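Local coordinates for putative streptothricin acetyltransferase (Bacillus anthracis, PDB 3PP9), which probably transfers the acetyl group of acetyl coenzyme A, which it binds here, to the antibiotic streptothricin, as a member of the GNAT acetyltransferase family, at residues A[23-28]-A[108-113]; A[30-35]-A[45-50]; A[65-70]-A[88-93]. All coordinates share one frame; numbering follows the deposited sequence.

In the fold
The three contacts trace how a GNAT acetyltransferase is assembled round its cofactor. Contact 1 is the one at acetyl coenzyme A: V108 and R113 bind or line the pantetheine and pyrophosphate, with D24 and F26 beside them. Contact 2 continues outward along strand 25-36, its centre about 21 Å from that of contact 1, and V28 CG1 touches V50 CG2 at 3.9 Å where the two meet. Contact 3 lies about 16 Å from contact 1, centre to centre, and joins it through I88, whose O is 2.8 Å from D109 N. Contacts 2 and 3 stand on opposite sides of the chain's centre, their nearest atoms about 19 Å apart.

Contact 1 (A[23-28]-A[108-113]); sequences DDSFIV and VDKKYR. With ACO (acetyl coenzyme *a), chain D.
D23 and D109 have the nearest CA atoms of the two backbones, 5.0 Å apart, and K110 N gives a hydrogen bond to D23 O while D23 N is bonded to D109 OD1 at 3.0 Å, on the anti side and well out of the carboxylate plane. D23 also folds back on its own chain: with CG anti to N (chi1 -175°), OD1 takes S25 N in an Asx turn and S25 OG through its syn lone pair. Its other oxygen, OD2, forms a salt bridge with K110 NZ at 3.4 Å, the lysine chain crossing it with a bend at chi3.

Segment 108-113 enters the pyrophosphate-binding loop of the GNAT fold, between strand 101-108 and helix 117-131. At the end of that strand V108 N donates almost straight (172°) to O9P of acetyl coenzyme A at 2.9 Å. R113 runs extended alongside the pantetheine, C7P lying 3.5 Å above its guanidinium plane, and K110 CA lies against the opposite face, toward its rim. The plane is pinned at its edge: NH1 and NH2 both grip S25 O, each at 2.8 Å, and NE bonds to V108 O at 2.8 Å.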
loop_
_atom_site.group_PDB
_atom_site.type_symbol
_atom_site.label_atom_id
_atom_site.label_comp_id
_atom_site.label_asym_id
_atom_site.label_seq_id
_atom_site.Cartn_x
_atom_site.Cartn_y
_atom_site.Cartn_z
ATOM N N ASP A 23 10.951 -24.514 1.417
ATOM C CA ASP A 23 9.832 -24.642 0.487
ATOM C C ASP A 23 8.713 -23.697 0.926
ATOM O O ASP A 23 8.033 -23.988 1.906
ATOM C CB ASP A 23 9.347 -26.090 0.482
ATOM C CG ASP A 23 8.256 -26.352 -0.554
ATOM O OD1 ASP A 23 7.720 -25.390 -1.141
ATOM O OD2 ASP A 23 7.954 -27.535 -0.796
ATOM N N ASP A 24 8.544 -22.576 0.223
ATOM C CA ASP A 24 7.481 -21.618 0.554
ATOM C C ASP A 24 6.290 -21.777 -0.372
ATOM O O ASP A 24 5.414 -20.907 -0.404
ATOM C CB ASP A 24 7.933 -20.130 0.561
ATOM C CG ASP A 24 8.210 -19.560 -0.836
ATOM O OD1 ASP A 24 8.218 -20.316 -1.819
ATOM O OD2 ASP A 24 8.418 -18.318 -0.948
ATOM N N SER A 25 6.235 -22.873 -1.123
ATOM C CA SER A 25 5.102 -23.087 -2.005
ATOM C C SER A 25 3.891 -23.532 -1.208
ATOM O O SER A 25 4.002 -24.082 -0.107
ATOM C CB SER A 25 5.417 -24.114 -3.107
ATOM O OG SER A 25 5.581 -25.436 -2.605
ATOM N N PHE A 26 2.719 -23.296 -1.792
ATOM C CA PHE A 26 1.466 -23.685 -1.175
ATOM C C PHE A 26 0.450 -23.992 -2.244
ATOM O O PHE A 26 0.629 -23.663 -3.415
ATOM C CB PHE A 26 0.949 -22.621 -0.210
ATOM C CG PHE A 26 0.708 -21.289 -0.835
ATOM C CD1 PHE A 26 1.749 -20.375 -0.950
ATOM C CD2 PHE A 26 -0.555 -20.919 -1.263
ATOM C CE1 PHE A 26 1.550 -19.125 -1.504
ATOM C CE2 PHE A 26 -0.763 -19.667 -1.822
ATOM C CZ PHE A 26 0.290 -18.780 -1.955
ATOM N N ILE A 27 -0.605 -24.693 -1.848
ATOM C CA ILE A 27 -1.667 -25.082 -2.764
ATOM C C ILE A 27 -2.852 -24.142 -2.643
ATOM O O ILE A 27 -3.409 -23.983 -1.557
ATOM C CB ILE A 27 -2.189 -26.481 -2.427
ATOM C CG1 ILE A 27 -1.057 -27.503 -2.421
ATOM C CG2 ILE A 27 -3.307 -26.879 -3.402
ATOM C CD1 ILE A 27 -1.512 -28.875 -1.937
ATOM N N VAL A 28 -3.241 -23.552 -3.772
ATOM C CA VAL A 28 -4.371 -22.660 -3.868
ATOM C C VAL A 28 -5.523 -23.624 -4.142
ATOM O O VAL A 28 -5.491 -24.344 -5.137
ATOM C CB VAL A 28 -4.258 -21.681 -5.034
ATOM C CG1 VAL A 28 -5.619 -20.963 -5.267
ATOM C CG2 VAL A 28 -3.160 -20.659 -4.728
ATOM N N VAL A 108 6.971 -20.935 6.663
ATOM C CA VAL A 108 7.350 -22.127 7.398
ATOM C C VAL A 108 7.552 -23.194 6.298
ATOM O O VAL A 108 6.712 -23.349 5.386
ATOM C CB VAL A 108 6.303 -22.552 8.445
ATOM C CG1 VAL A 108 6.609 -23.958 8.997
ATOM C CG2 VAL A 108 6.254 -21.529 9.575
ATOM N N ASP A 109 8.681 -23.899 6.345
ATOM C CA ASP A 109 8.996 -24.949 5.372
ATOM C C ASP A 109 7.767 -25.854 5.263
ATOM O O ASP A 109 7.196 -26.265 6.276
ATOM C CB ASP A 109 10.225 -25.720 5.869
ATOM C CG ASP A 109 10.840 -26.674 4.835
ATOM O OD1 ASP A 109 10.681 -26.500 3.618
ATOM O OD2 ASP A 109 11.581 -27.588 5.277
ATOM N N LYS A 110 7.379 -26.185 4.036
ATOM C CA LYS A 110 6.173 -26.973 3.782
ATOM C C LYS A 110 5.990 -28.190 4.670
ATOM O O LYS A 110 4.916 -28.373 5.259
ATOM C CB LYS A 110 6.083 -27.387 2.300
ATOM C CG LYS A 110 4.738 -28.015 1.941
ATOM C CD LYS A 110 4.585 -28.245 0.441
ATOM C CE LYS A 110 5.472 -29.351 -0.065
ATOM N NZ LYS A 110 5.370 -29.567 -1.543
ATOM N N LYS A 111 7.038 -28.983 4.838
ATOM C CA LYS A 111 6.882 -30.189 5.623
ATOM C C LYS A 111 6.566 -29.992 7.098
ATOM O O LYS A 111 6.073 -30.916 7.720
ATOM C CB LYS A 111 8.107 -31.107 5.474
ATOM C CG LYS A 111 9.319 -30.646 6.218
ATOM C CD LYS A 111 10.497 -31.634 6.070
ATOM C CE LYS A 111 11.128 -31.631 4.676
ATOM N NZ LYS A 111 11.836 -30.343 4.415
ATOM N N TYR A 112 6.814 -28.798 7.641
ATOM C CA TYR A 112 6.583 -28.530 9.050
ATOM C C TYR A 112 5.362 -27.676 9.369
ATOM O O TYR A 112 5.191 -27.257 10.521
ATOM C CB TYR A 112 7.812 -27.854 9.669
ATOM C CG TYR A 112 9.055 -28.699 9.644
ATOM C CD1 TYR A 112 9.207 -29.730 10.535
ATOM C CD2 TYR A 112 10.086 -28.460 8.744
ATOM C CE1 TYR A 112 10.338 -30.514 10.526
ATOM C CE2 TYR A 112 11.230 -29.256 8.726
ATOM C CZ TYR A 112 11.341 -30.278 9.625
ATOM O OH TYR A 112 12.454 -31.098 9.653
ATOM N N ARG A 113 4.535 -27.386 8.375
ATOM C CA ARG A 113 3.353 -26.554 8.628
ATOM C C ARG A 113 2.277 -27.261 9.430
ATOM O O ARG A 113 2.180 -28.489 9.434
ATOM C CB ARG A 113 2.773 -26.057 7.328
ATOM C CG ARG A 113 3.699 -25.123 6.581
ATOM C CD ARG A 113 3.104 -24.680 5.253
ATOM N NE ARG A 113 4.168 -24.132 4.414
ATOM C CZ ARG A 113 4.118 -24.035 3.101
ATOM N NH1 ARG A 113 3.015 -24.388 2.443
ATOM N NH2 ARG A 113 5.182 -23.617 2.442
HETATM N N1A ACO D . -5.993 -23.728 7.067
HETATM C C2A ACO D . -6.671 -23.409 8.186
HETATM N N3A ACO D . -6.069 -23.036 9.326
HETATM C C4A ACO D . -4.714 -22.966 9.383
HETATM C C5A ACO D . -3.922 -23.321 8.204
HETATM C C6A ACO D . -4.646 -23.728 7.002
HETATM N N6A ACO D . -3.950 -24.059 5.897
HETATM N N7A ACO D . -2.631 -23.185 8.527
HETATM C C8A ACO D . -2.588 -22.780 9.816
HETATM N N9A ACO D . -3.829 -22.643 10.318
HETATM C C1B ACO D . -4.203 -22.281 11.695
HETATM C C2B ACO D . -3.848 -23.476 12.582
HETATM O O2B ACO D . -4.846 -24.505 12.647
HETATM C C3B ACO D . -3.596 -22.838 13.922
HETATM O O3B ACO D . -4.833 -22.700 14.607
HETATM P P3B ACO D . -4.995 -22.979 16.181
HETATM O O7A ACO D . -4.096 -21.956 16.844
HETATM O O8A ACO D . -4.537 -24.408 16.327
HETATM O O9A ACO D . -6.479 -22.745 16.381
HETATM C C4B ACO D . -3.054 -21.467 13.568
HETATM O O4B ACO D . -3.479 -21.177 12.226
HETATM C C5B ACO D . -1.534 -21.430 13.672
HETATM O O5B ACO D . -0.991 -22.256 12.640
HETATM P P1A ACO D . 0.563 -22.650 12.634
HETATM O O1A ACO D . 0.697 -24.154 12.694
HETATM O O2A ACO D . 1.234 -21.807 13.678
HETATM O O3A ACO D . 0.959 -22.124 11.156
HETATM P P2A ACO D . 2.172 -22.631 10.253
HETATM O O4A ACO D . 1.580 -23.680 9.357
HETATM O O5A ACO D . 3.402 -22.962 11.055
HETATM O O6A ACO D . 2.552 -21.311 9.403
HETATM C CBP ACO D . 2.161 -20.104 7.361
HETATM C CCP ACO D . 1.574 -20.577 8.684
HETATM C CDP ACO D . 1.146 -19.207 6.667
HETATM C CEP ACO D . 3.450 -19.329 7.627
HETATM C CAP ACO D . 2.486 -21.311 6.471
HETATM O OAP ACO D . 1.246 -21.923 6.025
HETATM C C9P ACO D . 3.272 -20.971 5.238
HETATM O O9P ACO D . 4.465 -20.802 5.279
HETATM N N8P ACO D . 2.624 -20.867 4.070
HETATM C C7P ACO D . 3.303 -20.599 2.799
HETATM C C6P ACO D . 3.881 -19.212 2.701
HETATM C C5P ACO D . 2.781 -18.209 2.907
HETATM O O5P ACO D . 1.682 -18.356 2.406
HETATM N N4P ACO D . 3.065 -17.166 3.656
HETATM C C3P ACO D . 2.126 -16.099 3.947
HETATM C C2P ACO D . 2.127 -15.171 2.733
HETATM S S1P ACO D . 1.484 -13.558 3.126
HETATM C C ACO D . 2.791 -12.821 3.901
HETATM O O ACO D . 3.824 -13.431 4.080
HETATM C CH3 ACO D . 2.646 -11.416 4.375
#

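Contact 2 (A[30-35]-A[45-50]); sequences ARLMLS and YTVEDV
L32 and Y45 meet on one face of a beta hairpin, formed by strands 25-36 and 43-56, whose short segments run at 148° to each other. R31 with E48 and M33 with T46 are the hydrogen-bonded pairs, each closed by two N-H to O bonds, while A30 with D49, L32 with V47 and L34 with Y45 are non-hydrogen-bonded pairs.

Y45 repays being followed outward. Its CB lies 3.9 Å from L34 CD2 and also close to the carbonyl oxygen of M33. At CG the side chain sits between the backbone N and the carbonyl carbon (chi1 70°), placing the ring so that L32 of the partner strand comes over one of its faces. There, in the conformer given, L32 CG approaches Y45 CD1 at 3.6 Å, and L32 CD2 stands 3.9 Å from the ring centroid, 17° off the normal, a CH-pi contact made over the face. Beyond the ring, OH leaves the hairpin and is hydrogen-bonded to K150 NZ and E153 OE2 of helix 146-154, a helix that also meets A30 and L32. V47, on the face of L32 and Y45, also meets A30, whose CB is 3.7 Å from V47 CG1.

On the other face, the longer chains of R31, M33 and E48 gather. R31 and E48 run alongside each other in the same direction, but their salt bridge is long and their planar groups are turned well apart. V50 crosses the arginine chain at about a right angle, with CG1 against R31 CG. M33 is a selenomethionine bent at chi2 and chi3; in the conformer given it passes obliquely over T46 and its end leads toward E48. Its backbone is firmly tied, M33 N donating to T46 O at 2.8 Å.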
loop_
_atom_site.group_PDB
_atom_site.type_symbol
_atom_site.label_atom_id
_atom_site.label_comp_id
_atom_site.label_asym_id
_atom_site.label_seq_id
_atom_site.Cartn_x
_atom_site.Cartn_y
_atom_site.Cartn_z
ATOM N N ALA A 30 -8.944 -22.539 -3.020
ATOM C CA ALA A 30 -10.128 -21.736 -2.834
ATOM C C ALA A 30 -9.735 -20.284 -2.810
ATOM O O ALA A 30 -8.555 -19.951 -2.859
ATOM C CB ALA A 30 -10.773 -22.104 -1.503
ATOM N N ARG A 31 -10.736 -19.421 -2.744
ATOM C CA ARG A 31 -10.478 -17.992 -2.676
ATOM C C ARG A 31 -11.526 -17.316 -1.838
ATOM O O ARG A 31 -12.655 -17.807 -1.709
ATOM C CB ARG A 31 -10.452 -17.339 -4.064
ATOM C CG ARG A 31 -11.756 -17.407 -4.863
ATOM C CD ARG A 31 -11.658 -16.610 -6.152
ATOM N NE ARG A 31 -12.880 -16.707 -6.954
ATOM C CZ ARG A 31 -13.169 -15.946 -8.014
ATOM N NH1 ARG A 31 -12.357 -14.968 -8.412
ATOM N NH2 ARG A 31 -14.309 -16.138 -8.665
ATOM N N LEU A 32 -11.124 -16.222 -1.195
ATOM C CA LEU A 32 -12.049 -15.422 -0.403
ATOM C C LEU A 32 -12.877 -14.521 -1.302
ATOM O O LEU A 32 -12.389 -13.967 -2.294
ATOM C CB LEU A 32 -11.355 -14.579 0.675
ATOM C CG LEU A 32 -11.088 -15.179 2.068
ATOM C CD1 LEU A 32 -10.246 -16.414 2.096
ATOM C CD2 LEU A 32 -10.466 -14.127 2.977
HETATM N N MSE A 33 -14.149 -14.413 -0.944
HETATM C CA MSE A 33 -15.108 -13.590 -1.661
HETATM C C MSE A 33 -15.440 -12.513 -0.655
HETATM O O MSE A 33 -15.954 -12.824 0.407
HETATM C CB MSE A 33 -16.373 -14.388 -1.963
HETATM C CG MSE A 33 -16.120 -15.706 -2.655
HETATM SE SE MSE A 33 -15.272 -15.468 -4.374
HETATM C CE MSE A 33 -16.679 -14.506 -5.325
ATOM N N LEU A 34 -15.119 -11.257 -0.950
ATOM C CA LEU A 34 -15.381 -10.191 0.012
ATOM C C LEU A 34 -16.695 -9.445 -0.080
ATOM O O LEU A 34 -17.298 -9.319 -1.152
ATOM C CB LEU A 34 -14.237 -9.171 -0.116
ATOM C CG LEU A 34 -12.829 -9.730 0.084
ATOM C CD1 LEU A 34 -11.807 -8.682 -0.258
ATOM C CD2 LEU A 34 -12.621 -10.239 1.489
ATOM N N SER A 35 -17.157 -8.987 1.083
ATOM C CA SER A 35 -18.370 -8.191 1.174
ATOM C C SER A 35 -18.154 -7.142 2.260
ATOM O O SER A 35 -17.271 -7.284 3.119
ATOM C CB SER A 35 -19.607 -9.036 1.476
ATOM O OG SER A 35 -19.478 -9.705 2.716
ATOM N N TYR A 45 -16.342 -12.205 4.553
ATOM C CA TYR A 45 -15.994 -13.000 3.416
ATOM C C TYR A 45 -16.627 -14.365 3.499
ATOM O O TYR A 45 -17.102 -14.795 4.558
ATOM C CB TYR A 45 -14.467 -13.192 3.321
ATOM C CG TYR A 45 -13.886 -14.082 4.402
ATOM C CD1 TYR A 45 -13.941 -15.476 4.285
ATOM C CD2 TYR A 45 -13.287 -13.546 5.526
ATOM C CE1 TYR A 45 -13.429 -16.299 5.256
ATOM C CE2 TYR A 45 -12.769 -14.356 6.504
ATOM C CZ TYR A 45 -12.841 -15.747 6.361
ATOM O OH TYR A 45 -12.341 -16.593 7.323
ATOM N N THR A 46 -16.656 -15.009 2.345
ATOM C CA THR A 46 -17.117 -16.384 2.217
ATOM C C THR A 46 -15.996 -17.023 1.407
ATOM O O THR A 46 -15.231 -16.327 0.728
ATOM C CB THR A 46 -18.480 -16.559 1.528
ATOM O OG1 THR A 46 -18.441 -16.067 0.178
ATOM C CG2 THR A 46 -19.581 -15.856 2.324
ATOM N N VAL A 47 -15.881 -18.338 1.509
ATOM C CA VAL A 47 -14.845 -19.075 0.801
ATOM C C VAL A 47 -15.458 -19.807 -0.383
ATOM O O VAL A 47 -16.517 -20.420 -0.244
ATOM C CB VAL A 47 -14.184 -20.076 1.758
ATOM C CG1 VAL A 47 -13.220 -20.975 0.993
ATOM C CG2 VAL A 47 -13.472 -19.343 2.892
ATOM N N GLU A 48 -14.818 -19.721 -1.545
ATOM C CA GLU A 48 -15.290 -20.395 -2.757
ATOM C C GLU A 48 -14.179 -21.287 -3.293
ATOM O O GLU A 48 -13.046 -20.844 -3.451
ATOM C CB GLU A 48 -15.681 -19.392 -3.845
ATOM C CG GLU A 48 -16.260 -20.033 -5.105
ATOM C CD GLU A 48 -16.661 -19.034 -6.191
ATOM O OE1 GLU A 48 -17.077 -19.480 -7.282
ATOM O OE2 GLU A 48 -16.565 -17.818 -5.968
ATOM N N ASP A 49 -14.485 -22.548 -3.583
ATOM C CA ASP A 49 -13.468 -23.439 -4.125
ATOM C C ASP A 49 -13.093 -22.989 -5.531
ATOM O O ASP A 49 -13.927 -22.436 -6.256
ATOM C CB ASP A 49 -14.001 -24.877 -4.232
ATOM C CG ASP A 49 -14.182 -25.582 -2.879
ATOM O OD1 ASP A 49 -13.697 -25.104 -1.845
ATOM O OD2 ASP A 49 -14.826 -26.660 -2.870
ATOM N N VAL A 50 -11.840 -23.232 -5.914
ATOM C CA VAL A 50 -11.341 -22.937 -7.262
ATOM C C VAL A 50 -10.476 -24.128 -7.686
ATOM O O VAL A 50 -9.981 -24.854 -6.825
ATOM C CB VAL A 50 -10.488 -21.664 -7.319
ATOM C CG1 VAL A 50 -11.320 -20.452 -6.912
ATOM C CG2 VAL A 50 -9.223 -21.821 -6.466
#

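Contact 3 (A[65-70]-A[88-93]); sequences LVYNEY and IGFIVL
Y70 and V92 cross at about a right angle, the valine pressing one methyl against the flat of the tyrosine ring. That methyl, V92 CG1, is held anti to its own N (chi1 -174°). It stands 3.5 Å from the Y70 centroid in a CH-pi contact displaced toward the CE2 and CZ side, 24° off the normal. Its closest atom there is Y70 CE2 at 3.3 Å, a tight fit. The ring edge meets backbone instead, with L93 O near the ring plane and 3.7 Å from CE2.

The second methyl of V92, CG2, is turned to L65. The ends of the two side chains meet, CD2 of the leucine lying 4.0 Å from V92 CG2. That same CD2 also bears on F90, two residues back on the same side of the strand, touching F90 CE2 at 4.1 Å as the leucine passes the phenylalanine in the opposite sense. One leucine branch thus bridges two strand residues.

Y67 and F90 make the aromatic pair. Their planes stand at 68° and the centroids are 5.6 Å apart, an edge-to-face (T-shaped) arrangement in which Y67 presents its edge, with CE1 over the face of F90 and toward its rim. The hydroxyl reaches farther along, lying near F90 CE1 and CZ. Away from this pair, the Y67 ring stacks with F19, and both tyrosines touch I78 of strand 76-83.

On the other side of strand 86-95, I91 and L93 pack on helix 117-131. The 3-10 turn at 67-70 and L65 before it therefore cover the sheet face opposite that helix, within the central mixed beta-sheet of the GNAT fold.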
loop_
_atom_site.group_PDB
_atom_site.type_symbol
_atom_site.label_atom_id
_atom_site.label_comp_id
_atom_site.label_asym_id
_atom_site.label_seq_id
_atom_site.Cartn_x
_atom_site.Cartn_y
_atom_site.Cartn_z
ATOM N N LEU A 65 13.562 -10.423 -2.148
ATOM C CA LEU A 65 13.933 -10.511 -0.725
ATOM C C LEU A 65 15.409 -10.854 -0.555
ATOM O O LEU A 65 15.846 -11.943 -0.957
ATOM C CB LEU A 65 13.106 -11.587 -0.017
ATOM C CG LEU A 65 13.477 -11.886 1.436
ATOM C CD1 LEU A 65 13.372 -10.614 2.313
ATOM C CD2 LEU A 65 12.617 -13.011 2.014
ATOM N N VAL A 66 16.175 -9.933 0.029
ATOM C CA VAL A 66 17.605 -10.134 0.277
ATOM C C VAL A 66 17.762 -10.091 1.794
ATOM O O VAL A 66 17.653 -9.022 2.396
ATOM C CB VAL A 66 18.442 -9.054 -0.374
ATOM C CG1 VAL A 66 19.929 -9.265 -0.060
ATOM C CG2 VAL A 66 18.215 -9.049 -1.885
ATOM N N TYR A 67 18.024 -11.248 2.401
ATOM C CA TYR A 67 18.111 -11.318 3.869
ATOM C C TYR A 67 19.091 -10.326 4.494
ATOM O O TYR A 67 18.819 -9.740 5.555
ATOM C CB TYR A 67 18.462 -12.728 4.384
ATOM C CG TYR A 67 17.625 -13.890 3.897
ATOM C CD1 TYR A 67 16.252 -13.813 3.814
ATOM C CD2 TYR A 67 18.227 -15.116 3.655
ATOM C CE1 TYR A 67 15.495 -14.918 3.404
ATOM C CE2 TYR A 67 17.495 -16.212 3.238
ATOM C CZ TYR A 67 16.141 -16.115 3.113
ATOM O OH TYR A 67 15.438 -17.233 2.709
ATOM N N ASN A 68 20.237 -10.111 3.851
ATOM C CA ASN A 68 21.259 -9.205 4.399
ATOM C C ASN A 68 20.765 -7.776 4.634
ATOM O O ASN A 68 21.315 -7.050 5.454
ATOM C CB ASN A 68 22.476 -9.196 3.463
ATOM C CG ASN A 68 23.688 -8.527 4.069
ATOM O OD1 ASN A 68 24.324 -7.674 3.445
ATOM N ND2 ASN A 68 24.017 -8.903 5.293
ATOM N N GLU A 69 19.731 -7.372 3.905
ATOM C CA GLU A 69 19.159 -6.033 4.049
ATOM C C GLU A 69 18.447 -5.845 5.372
ATOM O O GLU A 69 18.125 -4.715 5.739
ATOM C CB GLU A 69 18.132 -5.764 2.940
ATOM C CG GLU A 69 18.685 -5.758 1.541
ATOM C CD GLU A 69 17.629 -5.433 0.491
ATOM O OE1 GLU A 69 16.445 -5.212 0.841
ATOM O OE2 GLU A 69 17.989 -5.385 -0.699
ATOM N N TYR A 70 18.216 -6.941 6.090
ATOM C CA TYR A 70 17.498 -6.931 7.364
ATOM C C TYR A 70 18.386 -7.165 8.556
ATOM O O TYR A 70 17.895 -7.255 9.671
ATOM C CB TYR A 70 16.352 -7.958 7.332
ATOM C CG TYR A 70 15.278 -7.562 6.354
ATOM C CD1 TYR A 70 15.424 -7.782 4.999
ATOM C CD2 TYR A 70 14.106 -6.960 6.791
ATOM C CE1 TYR A 70 14.443 -7.391 4.105
ATOM C CE2 TYR A 70 13.127 -6.569 5.897
ATOM C CZ TYR A 70 13.295 -6.790 4.569
ATOM O OH TYR A 70 12.320 -6.401 3.680
ATOM N N ILE A 88 13.893 -23.801 9.757
ATOM C CA ILE A 88 12.657 -24.351 9.174
ATOM C C ILE A 88 11.582 -23.293 8.886
ATOM O O ILE A 88 10.479 -23.618 8.435
ATOM C CB ILE A 88 12.057 -25.464 10.052
ATOM C CG1 ILE A 88 11.553 -24.904 11.394
ATOM C CG2 ILE A 88 13.078 -26.594 10.221
ATOM C CD1 ILE A 88 10.693 -25.894 12.218
ATOM N N GLY A 89 11.886 -22.037 9.185
ATOM C CA GLY A 89 10.923 -20.970 8.929
ATOM C C GLY A 89 11.508 -19.621 9.297
ATOM O O GLY A 89 12.559 -19.563 9.918
ATOM N N PHE A 90 10.857 -18.547 8.870
ATOM C CA PHE A 90 11.351 -17.218 9.162
ATOM C C PHE A 90 10.238 -16.190 8.968
ATOM O O PHE A 90 9.193 -16.480 8.383
ATOM C CB PHE A 90 12.568 -16.877 8.283
ATOM C CG PHE A 90 12.275 -16.879 6.819
ATOM C CD1 PHE A 90 12.473 -18.015 6.058
ATOM C CD2 PHE A 90 11.773 -15.759 6.202
ATOM C CE1 PHE A 90 12.184 -18.016 4.696
ATOM C CE2 PHE A 90 11.486 -15.756 4.834
ATOM C CZ PHE A 90 11.674 -16.893 4.095
ATOM N N ILE A 91 10.440 -15.013 9.547
ATOM C CA ILE A 91 9.516 -13.911 9.396
ATOM C C ILE A 91 10.347 -12.645 9.135
ATOM O O ILE A 91 11.384 -12.428 9.788
ATOM C CB ILE A 91 8.530 -13.764 10.592
ATOM C CG1 ILE A 91 7.429 -12.770 10.263
ATOM C CG2 ILE A 91 9.287 -13.416 11.878
ATOM C CD1 ILE A 91 6.267 -12.815 11.265
ATOM N N VAL A 92 9.904 -11.862 8.140
ATOM C CA VAL A 92 10.568 -10.638 7.693
ATOM C C VAL A 92 9.674 -9.462 8.083
ATOM O O VAL A 92 8.513 -9.388 7.683
ATOM C CB VAL A 92 10.778 -10.653 6.166
ATOM C CG1 VAL A 92 11.597 -9.446 5.712
ATOM C CG2 VAL A 92 11.490 -11.960 5.697
ATOM N N LEU A 93 10.225 -8.526 8.846
ATOM C CA LEU A 93 9.462 -7.399 9.344
ATOM C C LEU A 93 10.100 -6.038 9.090
ATOM O O LEU A 93 11.321 -5.921 9.059
ATOM C CB LEU A 93 9.425 -7.537 10.880
ATOM C CG LEU A 93 8.796 -8.816 11.416
ATOM C CD1 LEU A 93 9.069 -8.988 12.894
ATOM C CD2 LEU A 93 7.318 -8.838 11.144
#